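Local structure of transcriptional regulator, crp family (Thermotoga maritima, 1O5L) at residues 13-17 with 70-74; 34-40 with 84-90; 76-80 with 120-124. The protein probably binds DNA and regulates transcription as a member of the CRP family, pairing a cyclic nucleotide-binding domain with a helix-turn-helix domain. All blocks are in the same frame, centred on the assembly; numbering follows the deposited sequence.

Contact 1 of 3, residues 13-17 with 70-74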
loop_
_atom_site.group_PDB
_atom_site.type_symbol
_atom_site.label_atom_id
_atom_site.label_comp_id
_atom_site.label_asym_id
_atom_site.label_seq_id
_atom_site.Cartn_x
_atom_site.Cartn_y
_atom_site.Cartn_z
ATOM N N MET A 13 -2.661 -15.042 -11.552
ATOM C CA MET A 13 -1.380 -15.313 -10.833
ATOM C C MET A 13 -1.538 -16.516 -9.890
ATOM O O MET A 13 -2.396 -16.479 -9.008
ATOM C CB MET A 13 -0.939 -14.071 -10.041
ATOM C CG MET A 13 0.207 -14.293 -9.058
ATOM S SD MET A 13 1.651 -15.010 -9.829
ATOM C CE MET A 13 1.970 -13.964 -10.951
ATOM N N ASP A 14 -0.700 -17.550 -10.061
ATOM C CA ASP A 14 -0.702 -18.742 -9.190
ATOM C C ASP A 14 0.542 -18.691 -8.269
ATOM O O ASP A 14 1.648 -19.009 -8.693
ATOM C CB ASP A 14 -0.715 -19.995 -10.078
ATOM C CG ASP A 14 -0.687 -21.309 -9.288
ATOM O OD1 ASP A 14 -0.656 -21.241 -8.023
ATOM O OD2 ASP A 14 -0.694 -22.447 -9.876
ATOM N N LEU A 15 0.351 -18.254 -7.022
ATOM C CA LEU A 15 1.481 -18.047 -6.103
ATOM C C LEU A 15 2.232 -19.329 -5.751
ATOM O O LEU A 15 3.373 -19.257 -5.347
ATOM C CB LEU A 15 1.068 -17.303 -4.813
ATOM C CG LEU A 15 0.624 -15.854 -5.040
ATOM C CD1 LEU A 15 0.046 -15.217 -3.785
ATOM C CD2 LEU A 15 1.758 -14.998 -5.621
ATOM N N LYS A 16 1.615 -20.490 -5.934
ATOM C CA LYS A 16 2.295 -21.763 -5.672
ATOM C C LYS A 16 3.499 -22.018 -6.593
ATOM O O LYS A 16 4.369 -22.853 -6.284
ATOM C CB LYS A 16 1.300 -22.941 -5.725
ATOM C CG LYS A 16 0.339 -22.971 -4.535
ATOM C CD LYS A 16 -0.480 -24.277 -4.468
ATOM C CE LYS A 16 -1.322 -24.357 -3.182
ATOM N NZ LYS A 16 -1.763 -25.749 -2.884
ATOM N N LYS A 17 3.550 -21.304 -7.719
ATOM C CA LYS A 17 4.724 -21.322 -8.600
ATOM C C LYS A 17 6.008 -20.788 -7.924
ATOM O O LYS A 17 7.120 -21.095 -8.377
ATOM C CB LYS A 17 4.449 -20.532 -9.875
ATOM C CG LYS A 17 3.458 -21.193 -10.789
ATOM C CD LYS A 17 3.174 -20.331 -12.023
ATOM C CE LYS A 17 2.181 -21.025 -12.936
ATOM N NZ LYS A 17 1.927 -20.237 -14.181
ATOM N N PRO A 70 -6.184 -19.647 1.887
ATOM C CA PRO A 70 -5.150 -19.729 0.877
ATOM C C PRO A 70 -5.676 -19.322 -0.515
ATOM O O PRO A 70 -6.852 -19.421 -0.736
ATOM C CB PRO A 70 -4.729 -21.201 0.922
ATOM C CG PRO A 70 -5.626 -21.885 1.927
ATOM C CD PRO A 70 -6.718 -20.970 2.251
ATOM N N VAL A 71 -4.846 -18.846 -1.451
ATOM C CA VAL A 71 -3.412 -18.645 -1.310
ATOM C C VAL A 71 -3.164 -17.157 -1.340
ATOM O O VAL A 71 -3.463 -16.516 -2.326
ATOM C CB VAL A 71 -2.644 -19.278 -2.496
ATOM C CG1 VAL A 71 -1.182 -19.156 -2.315
ATOM C CG2 VAL A 71 -3.028 -20.743 -2.679
ATOM N N GLN A 72 -2.552 -16.627 -0.285
ATOM C CA GLN A 72 -2.402 -15.180 -0.083
ATOM C C GLN A 72 -1.115 -14.822 0.628
ATOM O O GLN A 72 -0.700 -15.549 1.523
ATOM C CB GLN A 72 -3.503 -14.680 0.871
ATOM C CG GLN A 72 -4.794 -14.361 0.255
ATOM C CD GLN A 72 -5.725 -13.733 1.306
ATOM O OE1 GLN A 72 -5.418 -12.642 1.852
ATOM N NE2 GLN A 72 -6.850 -14.432 1.620
ATOM N N ILE A 73 -0.557 -13.653 0.288
ATOM C CA ILE A 73 0.515 -13.022 1.080
ATOM C C ILE A 73 -0.064 -12.449 2.379
ATOM O O ILE A 73 -1.092 -11.810 2.361
ATOM C CB ILE A 73 1.225 -11.887 0.302
ATOM C CG1 ILE A 73 1.808 -12.399 -1.018
ATOM C CG2 ILE A 73 2.373 -11.273 1.171
ATOM C CD1 ILE A 73 2.063 -11.321 -2.051
ATOM N N ILE A 74 0.617 -12.688 3.490
ATOM C CA ILE A 74 0.263 -12.151 4.788
ATOM C C ILE A 74 0.868 -10.736 5.087
ATOM O O ILE A 74 2.087 -10.550 5.045
ATOM C CB ILE A 74 0.722 -13.142 5.862
ATOM C CG1 ILE A 74 -0.018 -14.467 5.657
ATOM C CG2 ILE A 74 0.506 -12.554 7.285
ATOM C CD1 ILE A 74 0.564 -15.604 6.420
#

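Contact 2 of 3, residues 34-40 with 84-90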
loop_
_atom_site.group_PDB
_atom_site.type_symbol
_atom_site.label_atom_id
_atom_site.label_comp_id
_atom_site.label_asym_id
_atom_site.label_seq_id
_atom_site.Cartn_x
_atom_site.Cartn_y
_atom_site.Cartn_z
ATOM N N LYS A 34 3.048 -15.580 14.088
ATOM C CA LYS A 34 3.791 -14.398 14.510
ATOM C C LYS A 34 3.004 -13.669 15.595
ATOM O O LYS A 34 1.754 -13.736 15.656
ATOM C CB LYS A 34 3.989 -13.420 13.359
ATOM C CG LYS A 34 4.823 -13.903 12.193
ATOM C CD LYS A 34 6.302 -13.948 12.550
ATOM C CE LYS A 34 7.114 -14.639 11.485
ATOM N NZ LYS A 34 8.547 -14.719 11.883
ATOM N N HIS A 35 3.751 -12.994 16.464
ATOM C CA HIS A 35 3.181 -12.080 17.443
ATOM C C HIS A 35 3.145 -10.694 16.886
ATOM O O HIS A 35 3.996 -10.304 16.079
ATOM C CB HIS A 35 4.022 -12.024 18.714
ATOM C CG HIS A 35 4.041 -13.310 19.452
ATOM N ND1 HIS A 35 4.967 -14.295 19.188
ATOM C CD2 HIS A 35 3.207 -13.805 20.395
ATOM C CE1 HIS A 35 4.720 -15.331 19.971
ATOM N NE2 HIS A 35 3.661 -15.057 20.715
ATOM N N GLN A 36 2.159 -9.959 17.380
ATOM C CA GLN A 36 2.056 -8.544 17.201
ATOM C C GLN A 36 3.411 -7.937 17.575
ATOM O O GLN A 36 4.000 -8.323 18.565
ATOM C CB GLN A 36 0.911 -8.020 18.088
ATOM C CG GLN A 36 0.550 -6.544 17.918
ATOM C CD GLN A 36 -0.911 -6.260 18.298
ATOM O OE1 GLN A 36 -1.808 -7.089 18.044
ATOM N NE2 GLN A 36 -1.152 -5.104 18.917
ATOM N N ASP A 37 3.890 -7.015 16.737
ATOM C CA ASP A 37 5.222 -6.371 16.843
ATOM C C ASP A 37 6.466 -7.194 16.420
ATOM O O ASP A 37 7.565 -6.654 16.442
ATOM C CB ASP A 37 5.441 -5.764 18.229
ATOM C CG ASP A 37 4.331 -4.820 18.623
ATOM O OD1 ASP A 37 3.727 -4.196 17.716
ATOM O OD2 ASP A 37 3.982 -4.647 19.812
ATOM N N ASP A 38 6.309 -8.466 16.054
ATOM C CA ASP A 38 7.427 -9.256 15.522
ATOM C C ASP A 38 7.924 -8.611 14.216
ATOM O O ASP A 38 7.106 -8.147 13.425
ATOM C CB ASP A 38 7.003 -10.708 15.226
ATOM C CG ASP A 38 6.897 -11.592 16.490
ATOM O OD1 ASP A 38 7.176 -11.160 17.619
ATOM O OD2 ASP A 38 6.525 -12.774 16.438
ATOM N N PRO A 39 9.239 -8.558 13.988
ATOM C CA PRO A 39 9.758 -7.994 12.738
ATOM C C PRO A 39 9.346 -8.816 11.542
ATOM O O PRO A 39 9.211 -10.032 11.649
ATOM C CB PRO A 39 11.303 -7.978 12.913
ATOM C CG PRO A 39 11.612 -8.518 14.306
ATOM C CD PRO A 39 10.315 -8.975 14.916
ATOM N N ILE A 40 9.064 -8.132 10.432
ATOM C CA ILE A 40 8.765 -8.800 9.174
ATOM C C ILE A 40 10.081 -8.932 8.455
ATOM O O ILE A 40 10.657 -7.936 7.985
ATOM C CB ILE A 40 7.760 -8.006 8.304
ATOM C CG1 ILE A 40 6.466 -7.775 9.073
ATOM C CG2 ILE A 40 7.537 -8.729 6.947
ATOM C CD1 ILE A 40 5.320 -7.192 8.245
ATOM N N PRO A 84 9.687 -2.614 9.543
ATOM C CA PRO A 84 8.492 -3.409 9.270
ATOM C C PRO A 84 8.150 -4.448 10.342
ATOM O O PRO A 84 9.008 -5.263 10.698
ATOM C CB PRO A 84 8.842 -4.137 7.970
ATOM C CG PRO A 84 10.304 -4.146 7.903
ATOM C CD PRO A 84 10.836 -3.025 8.709
ATOM N N ARG A 85 6.874 -4.450 10.766
ATOM C CA ARG A 85 6.393 -5.226 11.904
ATOM C C ARG A 85 4.983 -5.740 11.677
ATOM O O ARG A 85 4.136 -5.022 11.151
ATOM C CB ARG A 85 6.386 -4.361 13.149
ATOM C CG ARG A 85 7.736 -4.161 13.828
ATOM C CD ARG A 85 7.603 -3.225 14.956
ATOM N NE ARG A 85 8.720 -3.037 15.902
ATOM C CZ ARG A 85 9.687 -3.909 16.281
ATOM N NH1 ARG A 85 9.818 -5.156 15.815
ATOM N NH2 ARG A 85 10.558 -3.487 17.189
ATOM N N PHE A 86 4.737 -6.991 12.074
ATOM C CA PHE A 86 3.388 -7.537 12.047
ATOM C C PHE A 86 2.488 -6.714 13.001
ATOM O O PHE A 86 2.808 -6.576 14.196
ATOM C CB PHE A 86 3.379 -9.046 12.404
ATOM C CG PHE A 86 4.080 -9.919 11.381
ATOM C CD1 PHE A 86 3.432 -10.318 10.213
ATOM C CD2 PHE A 86 5.423 -10.279 11.558
ATOM C CE1 PHE A 86 4.087 -11.107 9.255
ATOM C CE2 PHE A 86 6.093 -11.064 10.600
ATOM C CZ PHE A 86 5.429 -11.487 9.450
ATOM N N PRO A 87 1.377 -6.177 12.475
ATOM C CA PRO A 87 0.448 -5.337 13.275
ATOM C C PRO A 87 -0.492 -6.130 14.202
ATOM O O PRO A 87 -1.102 -5.555 15.081
ATOM C CB PRO A 87 -0.379 -4.603 12.200
ATOM C CG PRO A 87 -0.400 -5.559 11.000
ATOM C CD PRO A 87 0.905 -6.335 11.083
ATOM N N VAL A 88 -0.601 -7.439 13.977
ATOM C CA VAL A 88 -1.504 -8.311 14.728
ATOM C C VAL A 88 -0.825 -9.627 15.023
ATOM O O VAL A 88 0.102 -10.006 14.323
ATOM C CB VAL A 88 -2.817 -8.616 13.904
ATOM C CG1 VAL A 88 -3.575 -7.322 13.590
ATOM C CG2 VAL A 88 -2.512 -9.361 12.620
ATOM N N ASN A 89 -1.298 -10.330 16.042
ATOM C CA ASN A 89 -1.041 -11.754 16.161
ATOM C C ASN A 89 -1.584 -12.502 14.936
ATOM O O ASN A 89 -2.693 -12.227 14.474
ATOM C CB ASN A 89 -1.714 -12.317 17.397
ATOM C CG ASN A 89 -1.003 -11.980 18.680
ATOM O OD1 ASN A 89 0.018 -11.307 18.710
ATOM N ND2 ASN A 89 -1.544 -12.482 19.762
ATOM N N VAL A 90 -0.792 -13.426 14.406
ATOM C CA VAL A 90 -1.234 -14.348 13.364
ATOM C C VAL A 90 -1.205 -15.757 13.960
ATOM O O VAL A 90 -0.161 -16.233 14.407
ATOM C CB VAL A 90 -0.363 -14.252 12.089
ATOM C CG1 VAL A 90 -0.897 -15.174 10.970
ATOM C CG2 VAL A 90 -0.318 -12.817 11.581
#

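Contact 3 of 3, residues 76-80 with 120-124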
loop_
_atom_site.group_PDB
_atom_site.type_symbol
_atom_site.label_atom_id
_atom_site.label_comp_id
_atom_site.label_asym_id
_atom_site.label_seq_id
_atom_site.Cartn_x
_atom_site.Cartn_y
_atom_site.Cartn_z
ATOM N N SER A 76 0.733 -7.869 3.578
ATOM C CA SER A 76 1.448 -7.440 2.382
ATOM C C SER A 76 1.818 -5.946 2.393
ATOM O O SER A 76 2.937 -5.552 2.028
ATOM C CB SER A 76 0.628 -7.833 1.126
ATOM O OG SER A 76 -0.485 -6.971 0.903
ATOM N N GLY A 77 0.879 -5.116 2.798
ATOM C CA GLY A 77 1.125 -3.674 2.918
ATOM C C GLY A 77 2.134 -3.218 3.982
ATOM O O GLY A 77 2.505 -2.052 4.008
ATOM N N PHE A 78 2.567 -4.135 4.852
ATOM C CA PHE A 78 3.475 -3.802 5.954
ATOM C C PHE A 78 4.906 -4.263 5.668
ATOM O O PHE A 78 5.849 -3.831 6.341
ATOM C CB PHE A 78 2.953 -4.410 7.271
ATOM C CG PHE A 78 1.640 -3.822 7.739
ATOM C CD1 PHE A 78 1.617 -2.663 8.491
ATOM C CD2 PHE A 78 0.440 -4.439 7.433
ATOM C CE1 PHE A 78 0.391 -2.096 8.930
ATOM C CE2 PHE A 78 -0.800 -3.882 7.866
ATOM C CZ PHE A 78 -0.821 -2.721 8.611
ATOM N N ILE A 79 5.068 -5.116 4.656
ATOM C CA ILE A 79 6.357 -5.774 4.409
ATOM C C ILE A 79 7.460 -4.775 4.183
ATOM O O ILE A 79 8.506 -4.865 4.839
ATOM C CB ILE A 79 6.263 -6.786 3.231
ATOM C CG1 ILE A 79 5.329 -7.948 3.586
ATOM C CG2 ILE A 79 7.639 -7.347 2.883
ATOM C CD1 ILE A 79 4.824 -8.733 2.357
ATOM N N PHE A 80 7.194 -3.769 3.334
ATOM C CA PHE A 80 8.225 -2.835 2.878
ATOM C C PHE A 80 8.227 -1.453 3.559
ATOM O O PHE A 80 8.893 -0.529 3.079
ATOM C CB PHE A 80 8.205 -2.747 1.328
ATOM C CG PHE A 80 8.642 -4.061 0.636
ATOM C CD1 PHE A 80 9.992 -4.419 0.570
ATOM C CD2 PHE A 80 7.696 -4.946 0.114
ATOM C CE1 PHE A 80 10.397 -5.632 -0.032
ATOM C CE2 PHE A 80 8.060 -6.139 -0.477
ATOM C CZ PHE A 80 9.444 -6.492 -0.544
ATOM N N PHE A 120 1.153 -8.108 -6.856
ATOM C CA PHE A 120 1.590 -7.550 -5.573
ATOM C C PHE A 120 1.152 -6.093 -5.367
ATOM O O PHE A 120 0.619 -5.741 -4.302
ATOM C CB PHE A 120 3.134 -7.650 -5.431
ATOM C CG PHE A 120 3.640 -7.240 -4.067
ATOM C CD1 PHE A 120 3.339 -8.002 -2.952
ATOM C CD2 PHE A 120 4.344 -6.081 -3.891
ATOM C CE1 PHE A 120 3.750 -7.636 -1.699
ATOM C CE2 PHE A 120 4.778 -5.701 -2.603
ATOM C CZ PHE A 120 4.471 -6.499 -1.520
ATOM N N LEU A 121 1.396 -5.232 -6.351
ATOM C CA LEU A 121 1.018 -3.836 -6.206
ATOM C C LEU A 121 -0.525 -3.708 -6.084
ATOM O O LEU A 121 -1.004 -2.882 -5.289
ATOM C CB LEU A 121 1.545 -2.986 -7.345
ATOM C CG LEU A 121 3.054 -2.795 -7.499
ATOM C CD1 LEU A 121 3.306 -2.012 -8.782
ATOM C CD2 LEU A 121 3.701 -2.086 -6.294
ATOM N N LYS A 122 -1.265 -4.546 -6.840
ATOM C CA LYS A 122 -2.721 -4.656 -6.732
ATOM C C LYS A 122 -3.201 -5.105 -5.338
ATOM O O LYS A 122 -4.163 -4.556 -4.793
ATOM C CB LYS A 122 -3.271 -5.615 -7.800
ATOM C CG LYS A 122 -4.812 -5.626 -7.943
ATOM C CD LYS A 122 -5.310 -6.581 -9.071
ATOM C CE LYS A 122 -6.859 -6.657 -9.074
ATOM N NZ LYS A 122 -7.472 -7.269 -10.324
ATOM N N ASP A 123 -2.522 -6.094 -4.768
ATOM C CA ASP A 123 -2.853 -6.602 -3.435
ATOM C C ASP A 123 -2.713 -5.516 -2.357
ATOM O O ASP A 123 -3.602 -5.321 -1.516
ATOM C CB ASP A 123 -1.938 -7.774 -3.100
ATOM C CG ASP A 123 -2.261 -8.424 -1.770
ATOM O OD1 ASP A 123 -1.975 -7.951 -0.664
ATOM O OD2 ASP A 123 -2.834 -9.506 -1.765
ATOM N N VAL A 124 -1.586 -4.827 -2.397
ATOM C CA VAL A 124 -1.294 -3.771 -1.450
ATOM C C VAL A 124 -2.261 -2.579 -1.614
ATOM O O VAL A 124 -2.747 -2.031 -0.597
ATOM C CB VAL A 124 0.188 -3.312 -1.568
ATOM C CG1 VAL A 124 0.443 -2.093 -0.743
ATOM C CG2 VAL A 124 1.102 -4.435 -1.142
#

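Contact 1 of 3, residues 13-17 with 70-74
L15 lies against V71 in a small apolar contact that joins the N-terminal loop to the short edge strand 72-73, and its side chain can be traced outward atom by atom. CB rests on V71 CG1 at 3.8 Å. With chi1 at -66°, CG stands beside the backbone N, and from it CD1 runs on toward the strand. There CD1 is 4.0 Å from V71 O and 4.3 Å from I73 CG1. The side chain also packs on F119 of helix 114-139, which places L15 between that helix and the strand.

V71 answers with both of its branches. CG1 takes L15, whereas CG2 meets the aliphatic part of K16, whose CE is 4.0 Å away; the two side chains cross at about a right angle.

The 3-10 turn at 15-17 is started by D14: its OD1 accepts from K16 N at 3.2 Å, an Asx turn in which the donor comes from above the carboxylate plane, and K17 N bonds to D14 O. No hydrogen bond passes between the two segments, so the chemistry here is that of hydrophobic burial: shape and non-directional packing, rather than polar pairing, join the loop to the sheet edge.

Contact 2 of 3, residues 34-40 with 84-90
The F86 ring is covered on both faces. K34 CG lies over one, 3.7 Å from the centroid and offset toward the rim; I40 CG1 sits over the centre of the other, 3.6 Å from the centroid. Both are CH-pi contacts. P39 O approaches the ring edge, 3.4 Å from F86 CE2. The K34 chain, bent at chi2 (-74°), runs on across the ring, bringing CD close to CE2 as well. A second flat group, the R85 guanidinium, has P39 N at its edge, in plane.

K34 and V90 form an antiparallel hydrogen-bonded pair joining strands 32-34 and 89-92, neighbours in one antiparallel sheet of the cyclic nucleotide-binding, cupin-type domain. The type II turn from H35 to D38 follows, and D37 N donates to F86 O while F86 N donates to D38 O at 3.0 Å, both nearly along the C=O axis. Beyond them I40 N reaches P84 O at 2.9 Å. N89 OD1 receives Q36 N at 2.9 Å in its carbonyl plane, the bond almost straight at 174°; Q36 OE1 accepts from V56 N of strand 51-56.

With F86 cut back to an alanine, K34 and I40 would probably lose the surface they share, and a gap would open between them. The chemistry thus combines a buried aromatic wedge with backbone bonds that fix the loop 35-40 onto the loop 84-88 and the start of strand 89-92.

Contact 3 of 3, residues 76-80 with 120-124
D123 OD1 accepts a hydrogen bond from the S76 hydroxyl and is also hydrogen-bonded outside the two segments. The modelled distance from S76 OG to D123 OD1, 2.4 Å, is very short, so its exact value is doubtful. With chi1 at 76°, OG stands between the backbone N and the carbonyl carbon of S76, and this turns it to the helix. D123 extends its carboxylate to meet it, CG anti to the backbone N. A serine and an aspartate thereby pair at the side of a helix, where the same hydroxyl also touches an apolar branch, V124 CG2, at 3.6 Å.

Next to this polar pair the packing is apolar. The two methyls of V124 divide their work: CG2 faces S76, and CG1 comes within 4.0 Å of G77 CA. CG2 also lies over one face of the F120 ring, offset toward its rim. F120 CZ sits in plane at the edge of the F80 ring, 3.8 Å from F80 CE2, and the two ring planes are turned 87° from each other. I79 serves both rings: its CG2 lies over a face of F80, and its CD1 is at the edge of F120, 4.3 Å from CE1.

The loop 76-80, probably part of the region corresponding to the phosphate-binding cassette of CRP-type domains, thus beds onto helix 114-139, the long helix that corresponds to the dimerisation helix of these regulators. F106 of helix 103-112 meets F120 edge-to-face, I73 of strand 72-73 touches both I79 and F120, and in the second subunit L121 packs on F80 while V124 meets its own counterpart, so the contact lies where sheet, both helices and dimer interface converge.

Followed from the N terminus, the chain passes residues 13-17 and then 34-40 before 70-74 closes contact 1. Contact 2 is still open at that point; it closes only when 84-90 is reached, so the two cross. Contact 3 begins after contact 1 is complete, at 76-80, and crosses contact 2 before closing far along at 120-124. Contact 1 secures the N-terminal loop to an edge strand, contact 2 pairs the loop that leaves strand 32-34 with the loop that leads into strand 89-92, and contact 3 brings the loop between strands 72-73 and 89-92 to the long helix. Contacts 1 and 2 do not touch, whereas P84, P87 and I40 of contact 2 pack on F78.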